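Side-chain contacts in 2-Cys peroxiredoxin (Plasmodium yoelii, PDB 2H01), which probably reduces hydrogen peroxide and organic hydroperoxides to water and alcohols, acting as a thiol-specific, thioredoxin-dependent peroxidase: residues I100-I103 against I107-S110; K62-E67 against E149-I154. One frame throughout, in Å; residues are numbered along the deposited sequence.

Interaction 1: I100-I103 against I107-S110; sequences ISDI and IARS
Asp102 grips the first turn of helix 106-110 with both of its carboxylate oxygens, each taking a different backbone N-H. The amide N of Ile107 donates to OD1 of Asp102 at 2.9 Å with an N-H...O angle of 158°, reaching that oxygen on its syn side although displaced from the carboxylate plane. The second bond is straighter: N of Ala108 lies 2.8 Å from OD2 of Asp102, and the angle at the hydrogen is 171°. Here the donor stands above the plane of the carboxylate. Two consecutive N-H groups of the opening turn, which cannot yet be paired within the helix, are thus satisfied by one side chain from outside it. The negative charge also faces the amino end of the helix, where the helix dipole would be expected to stabilise the carboxylate.

Apolar atoms flank the bonds. CB of Ile107 lies 3.4 Å from Asp102 OD1, and the methyl CB of Ala108 comes equally close, 3.4 Å, to Asp102 OD2. The Ile107 side chain runs alongside the carboxylate in the opposite direction, with CD1 3.5 Å from Asp102 OD1. What aims the acid is its first torsion: CG is anti to the backbone N (chi1 -169°), which carries the carboxylate from the strand end across to the helix. One turn on, OG of Ser110 donates to O of Ile107 at 2.7 Å, on a lone pair in the carbonyl plane.

Asp102 directly follows strand 98-101, and its backbone pairs with Ser72 at the end of the neighbouring strand 66-72 in the thioredoxin-like fold of peroxiredoxins. Ile107 packs on Phe9 and on Ala11 of strand 10-14, and Ala108 on Leu114 of strand 114-115, close to the C-terminal end of strand 98-101.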
loop_
_atom_site.group_PDB
_atom_site.type_symbol
_atom_site.label_atom_id
_atom_site.label_comp_id
_atom_site.label_asym_id
_atom_site.label_seq_id
_atom_site.Cartn_x
_atom_site.Cartn_y
_atom_site.Cartn_z
ATOM N N ILE A 100 -7.660 -3.608 -3.905
ATOM C CA ILE A 100 -8.712 -2.711 -4.366
ATOM C C ILE A 100 -8.603 -2.456 -5.865
ATOM O O ILE A 100 -7.515 -2.605 -6.452
ATOM C CB ILE A 100 -8.658 -1.377 -3.597
ATOM C CG1 ILE A 100 -7.302 -0.698 -3.801
ATOM C CG2 ILE A 100 -8.928 -1.603 -2.117
ATOM C CD1 ILE A 100 -7.246 0.721 -3.280
ATOM N N SER A 101 -9.607 -1.952 -6.346
ATOM C CA SER A 101 -9.705 -1.854 -7.790
ATOM C C SER A 101 -9.827 -0.419 -8.243
ATOM O O SER A 101 -10.816 0.245 -7.933
ATOM C CB SER A 101 -10.914 -2.657 -8.281
ATOM O OG SER A 101 -11.173 -2.428 -9.659
ATOM N N ASP A 102 -8.824 0.018 -8.998
ATOM C CA ASP A 102 -8.730 1.369 -9.535
ATOM C C ASP A 102 -9.175 1.464 -10.998
ATOM O O ASP A 102 -8.403 1.840 -11.861
ATOM C CB ASP A 102 -7.309 1.914 -9.370
ATOM C CG ASP A 102 -7.208 3.397 -9.660
ATOM O OD1 ASP A 102 -8.226 4.097 -9.568
ATOM O OD2 ASP A 102 -6.153 3.947 -9.999
ATOM N N ILE A 103 -10.434 1.135 -11.254
ATOM C CA ILE A 103 -10.901 0.874 -12.603
ATOM C C ILE A 103 -11.148 2.115 -13.441
ATOM O O ILE A 103 -11.176 2.041 -14.650
ATOM C CB ILE A 103 -12.144 -0.020 -12.615
ATOM C CG1 ILE A 103 -12.698 -0.106 -14.024
ATOM C CG2 ILE A 103 -13.205 0.526 -11.712
ATOM C CD1 ILE A 103 -12.985 -1.484 -14.456
ATOM N N ILE A 107 -7.353 6.793 -8.776
ATOM C CA ILE A 107 -6.493 6.696 -7.614
ATOM C C ILE A 107 -5.032 6.815 -8.008
ATOM O O ILE A 107 -4.307 7.639 -7.469
ATOM C CB ILE A 107 -6.775 5.402 -6.830
ATOM C CG1 ILE A 107 -8.220 5.393 -6.341
ATOM C CG2 ILE A 107 -5.824 5.260 -5.681
ATOM C CD1 ILE A 107 -8.805 4.034 -6.090
ATOM N N ALA A 108 -4.617 6.010 -8.975
ATOM C CA ALA A 108 -3.268 6.093 -9.485
ATOM C C ALA A 108 -2.962 7.518 -9.878
ATOM O O ALA A 108 -1.881 8.008 -9.621
ATOM C CB ALA A 108 -3.056 5.159 -10.644
ATOM N N ARG A 109 -3.927 8.186 -10.486
ATOM C CA ARG A 109 -3.683 9.541 -10.961
ATOM C C ARG A 109 -3.445 10.503 -9.795
ATOM O O ARG A 109 -2.487 11.276 -9.810
ATOM C CB ARG A 109 -4.879 10.026 -11.800
ATOM C CG ARG A 109 -4.563 11.212 -12.715
ATOM C CD ARG A 109 -5.836 11.802 -13.331
ATOM N NE ARG A 109 -6.658 10.779 -13.974
ATOM C CZ ARG A 109 -6.352 10.186 -15.121
ATOM N NH1 ARG A 109 -5.241 10.520 -15.761
ATOM N NH2 ARG A 109 -7.149 9.253 -15.624
ATOM N N SER A 110 -4.317 10.443 -8.787
ATOM C CA SER A 110 -4.206 11.321 -7.620
ATOM C C SER A 110 -2.873 11.177 -6.893
ATOM O O SER A 110 -2.390 12.124 -6.274
ATOM C CB SER A 110 -5.357 11.059 -6.643
ATOM O OG SER A 110 -5.284 9.754 -6.098
#

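Interaction 2: K62-E67 against E149-I154; sequences KERNVE and EILRLI
Val66 and Ile154 meet tip to tip, and this is the close part of the contact: CG2 of Val66 lies 3.9 Å from CG2 of Ile154 and 4.1 Å from its CD1. Two branches of the isoleucine therefore receive a single valine methyl. In Val66, CG1 is anti to the backbone N (chi1 174°), which leaves CG2 as the methyl directed at the helix. Both residues are buried.

Toward the surface the packing is looser. The partly exposed Arg64 crosses Leu151 at about a right angle, its aliphatic portion extended from CG to NE. CD of Arg64 stays 4.2 Å from CD2 of Leu151 and 4.2 Å from CG2 of Ile154, apolar touches of a methylene. The guanidinium lies obliquely near the Leu151 carbonyl, with NE 4.2 Å from O, too far for a bond. Its polar partners come from just beyond the segments: NE forms a salt bridge with Asp155, and NH1 donates to O of Ser60, tying the helix 147-163 to the helix 58-63.

The turn that delivers Arg64 and Val66 is a Schellman motif. Asn65 is its C-prime residue, with positive phi (58°), and its N bonds to O of Lys62 at 2.8 Å, inside the bond from N of Val66 to O of Phe61. This ends helix 58-63 and sends the chain into strand 66-72. Val66 touches Tyr33 and Leu35 on the adjacent parallel strand 33-38, and Ile154 packs on Phe61 and Leu126; helix 147-163 thus lies against helix 58-63 and one face of the thioredoxin-like sheet, away from the predicted active site.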
loop_
_atom_site.group_PDB
_atom_site.type_symbol
_atom_site.label_atom_id
_atom_site.label_comp_id
_atom_site.label_asym_id
_atom_site.label_seq_id
_atom_site.Cartn_x
_atom_site.Cartn_y
_atom_site.Cartn_z
ATOM N N LYS A 62 0.219 -6.342 10.906
ATOM C CA LYS A 62 -0.867 -6.302 11.876
ATOM C C LYS A 62 -0.326 -5.944 13.262
ATOM O O LYS A 62 -0.937 -5.171 13.994
ATOM C CB LYS A 62 -1.595 -7.658 11.942
ATOM C CG LYS A 62 -2.461 -7.957 10.733
ATOM C CD LYS A 62 -3.209 -9.288 10.863
ATOM C CE LYS A 62 -4.047 -9.561 9.606
ATOM N NZ LYS A 62 -4.747 -10.874 9.653
ATOM N N GLU A 63 0.823 -6.517 13.613
ATOM C CA GLU A 63 1.449 -6.272 14.913
ATOM C C GLU A 63 1.755 -4.799 15.113
ATOM O O GLU A 63 1.778 -4.310 16.246
ATOM C CB GLU A 63 2.744 -7.090 15.045
ATOM C CG GLU A 63 2.514 -8.589 15.139
ATOM C CD GLU A 63 3.763 -9.417 14.873
ATOM O OE1 GLU A 63 4.807 -8.841 14.486
ATOM O OE2 GLU A 63 3.692 -10.656 15.036
ATOM N N ARG A 64 1.987 -4.089 14.011
ATOM C CA ARG A 64 2.309 -2.666 14.083
ATOM C C ARG A 64 1.097 -1.833 13.739
ATOM O O ARG A 64 1.200 -0.627 13.490
ATOM C CB ARG A 64 3.483 -2.346 13.143
ATOM C CG ARG A 64 4.732 -3.167 13.473
ATOM C CD ARG A 64 5.872 -2.928 12.495
ATOM N NE ARG A 64 7.126 -3.495 13.003
ATOM C CZ ARG A 64 7.414 -4.798 13.058
ATOM N NH1 ARG A 64 6.548 -5.704 12.628
ATOM N NH2 ARG A 64 8.576 -5.194 13.560
ATOM N N ASN A 65 -0.055 -2.497 13.724
ATOM C CA ASN A 65 -1.337 -1.862 13.447
ATOM C C ASN A 65 -1.379 -1.168 12.079
ATOM O O ASN A 65 -1.849 -0.032 11.953
ATOM C CB ASN A 65 -1.660 -0.870 14.572
ATOM C CG ASN A 65 -3.140 -0.569 14.677
ATOM O OD1 ASN A 65 -3.978 -1.360 14.237
ATOM N ND2 ASN A 65 -3.474 0.572 15.276
ATOM N N VAL A 66 -0.888 -1.877 11.064
ATOM C CA VAL A 66 -0.853 -1.377 9.692
ATOM C C VAL A 66 -1.764 -2.192 8.782
ATOM O O VAL A 66 -1.701 -3.424 8.762
ATOM C CB VAL A 66 0.562 -1.442 9.099
ATOM C CG1 VAL A 66 0.518 -1.039 7.626
ATOM C CG2 VAL A 66 1.496 -0.530 9.874
ATOM N N GLU A 67 -2.590 -1.484 8.021
ATOM C CA GLU A 67 -3.530 -2.087 7.083
ATOM C C GLU A 67 -2.927 -2.077 5.675
ATOM O O GLU A 67 -2.578 -1.021 5.149
ATOM C CB GLU A 67 -4.840 -1.288 7.091
ATOM C CG GLU A 67 -5.958 -1.854 6.217
ATOM C CD GLU A 67 -6.570 -3.117 6.787
ATOM O OE1 GLU A 67 -6.590 -3.278 8.033
ATOM O OE2 GLU A 67 -7.049 -3.941 5.988
ATOM N N GLU A 149 12.811 -2.863 4.759
ATOM C CA GLU A 149 12.893 -1.405 4.836
ATOM C C GLU A 149 11.574 -0.735 5.205
ATOM O O GLU A 149 11.551 0.189 6.006
ATOM C CB GLU A 149 13.424 -0.787 3.547
ATOM C CG GLU A 149 14.680 -1.415 3.009
ATOM C CD GLU A 149 15.789 -1.479 4.031
ATOM O OE1 GLU A 149 16.556 -2.463 3.997
ATOM O OE2 GLU A 149 15.894 -0.556 4.853
ATOM N N ILE A 150 10.491 -1.206 4.599
ATOM C CA ILE A 150 9.177 -0.672 4.865
ATOM C C ILE A 150 8.798 -0.776 6.345
ATOM O O ILE A 150 8.430 0.203 6.958
ATOM C CB ILE A 150 8.137 -1.336 3.987
ATOM C CG1 ILE A 150 8.258 -0.832 2.562
ATOM C CG2 ILE A 150 6.743 -1.054 4.487
ATOM C CD1 ILE A 150 7.531 -1.675 1.559
ATOM N N LEU A 151 8.923 -1.975 6.895
ATOM C CA LEU A 151 8.663 -2.237 8.311
ATOM C C LEU A 151 9.554 -1.412 9.227
ATOM O O LEU A 151 9.164 -1.052 10.334
ATOM C CB LEU A 151 8.857 -3.718 8.598
ATOM C CG LEU A 151 7.814 -4.572 7.897
ATOM C CD1 LEU A 151 8.255 -6.039 7.844
ATOM C CD2 LEU A 151 6.493 -4.394 8.648
ATOM N N ARG A 152 10.747 -1.118 8.736
ATOM C CA ARG A 152 11.751 -0.322 9.422
ATOM C C ARG A 152 11.319 1.150 9.475
ATOM O O ARG A 152 11.551 1.834 10.472
ATOM C CB ARG A 152 13.058 -0.447 8.647
ATOM C CG ARG A 152 14.321 -0.126 9.390
ATOM C CD ARG A 152 15.359 -1.119 8.891
ATOM N NE ARG A 152 14.849 -2.469 9.120
ATOM C CZ ARG A 152 15.048 -3.512 8.317
ATOM N NH1 ARG A 152 15.768 -3.383 7.202
ATOM N NH2 ARG A 152 14.485 -4.683 8.614
ATOM N N LEU A 153 10.723 1.638 8.390
ATOM C CA LEU A 153 10.259 3.028 8.321
ATOM C C LEU A 153 9.062 3.180 9.252
ATOM O O LEU A 153 8.932 4.173 9.968
ATOM C CB LEU A 153 9.860 3.400 6.885
ATOM C CG LEU A 153 11.060 3.470 5.936
ATOM C CD1 LEU A 153 10.598 3.717 4.506
ATOM C CD2 LEU A 153 12.017 4.578 6.417
ATOM N N ILE A 154 8.096 2.284 9.156
ATOM C CA ILE A 154 7.090 2.121 10.199
ATOM C C ILE A 154 7.737 1.969 11.572
ATOM O O ILE A 154 7.382 2.630 12.529
ATOM C CB ILE A 154 6.193 0.905 9.900
ATOM C CG1 ILE A 154 5.710 0.943 8.448
ATOM C CG2 ILE A 154 5.014 0.864 10.859
ATOM C CD1 ILE A 154 5.081 -0.350 7.981
#

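Overall arrangement
Interactions 1 and 2 both reach the same sheet from opposite sides of the chain's centre, their own centres about 23 Å apart and their nearest atoms about 9 Å. Strands 66-72 and 98-101, neighbours in that sheet, each contribute part of one segment. Along the chain, 100-110 is nested inside the loop closed by 62-67 and 149-154, so a local contact sits within a long-range one. All three touching residues of interaction 1 are buried, yet its chemistry is polar: a carboxylate holds helix N-H groups. Interaction 2 combines buried aliphatic contacts with a partly exposed arginine, and has no hydrogen bond between its segments. The buried areas are similar, 183 and 191 Å².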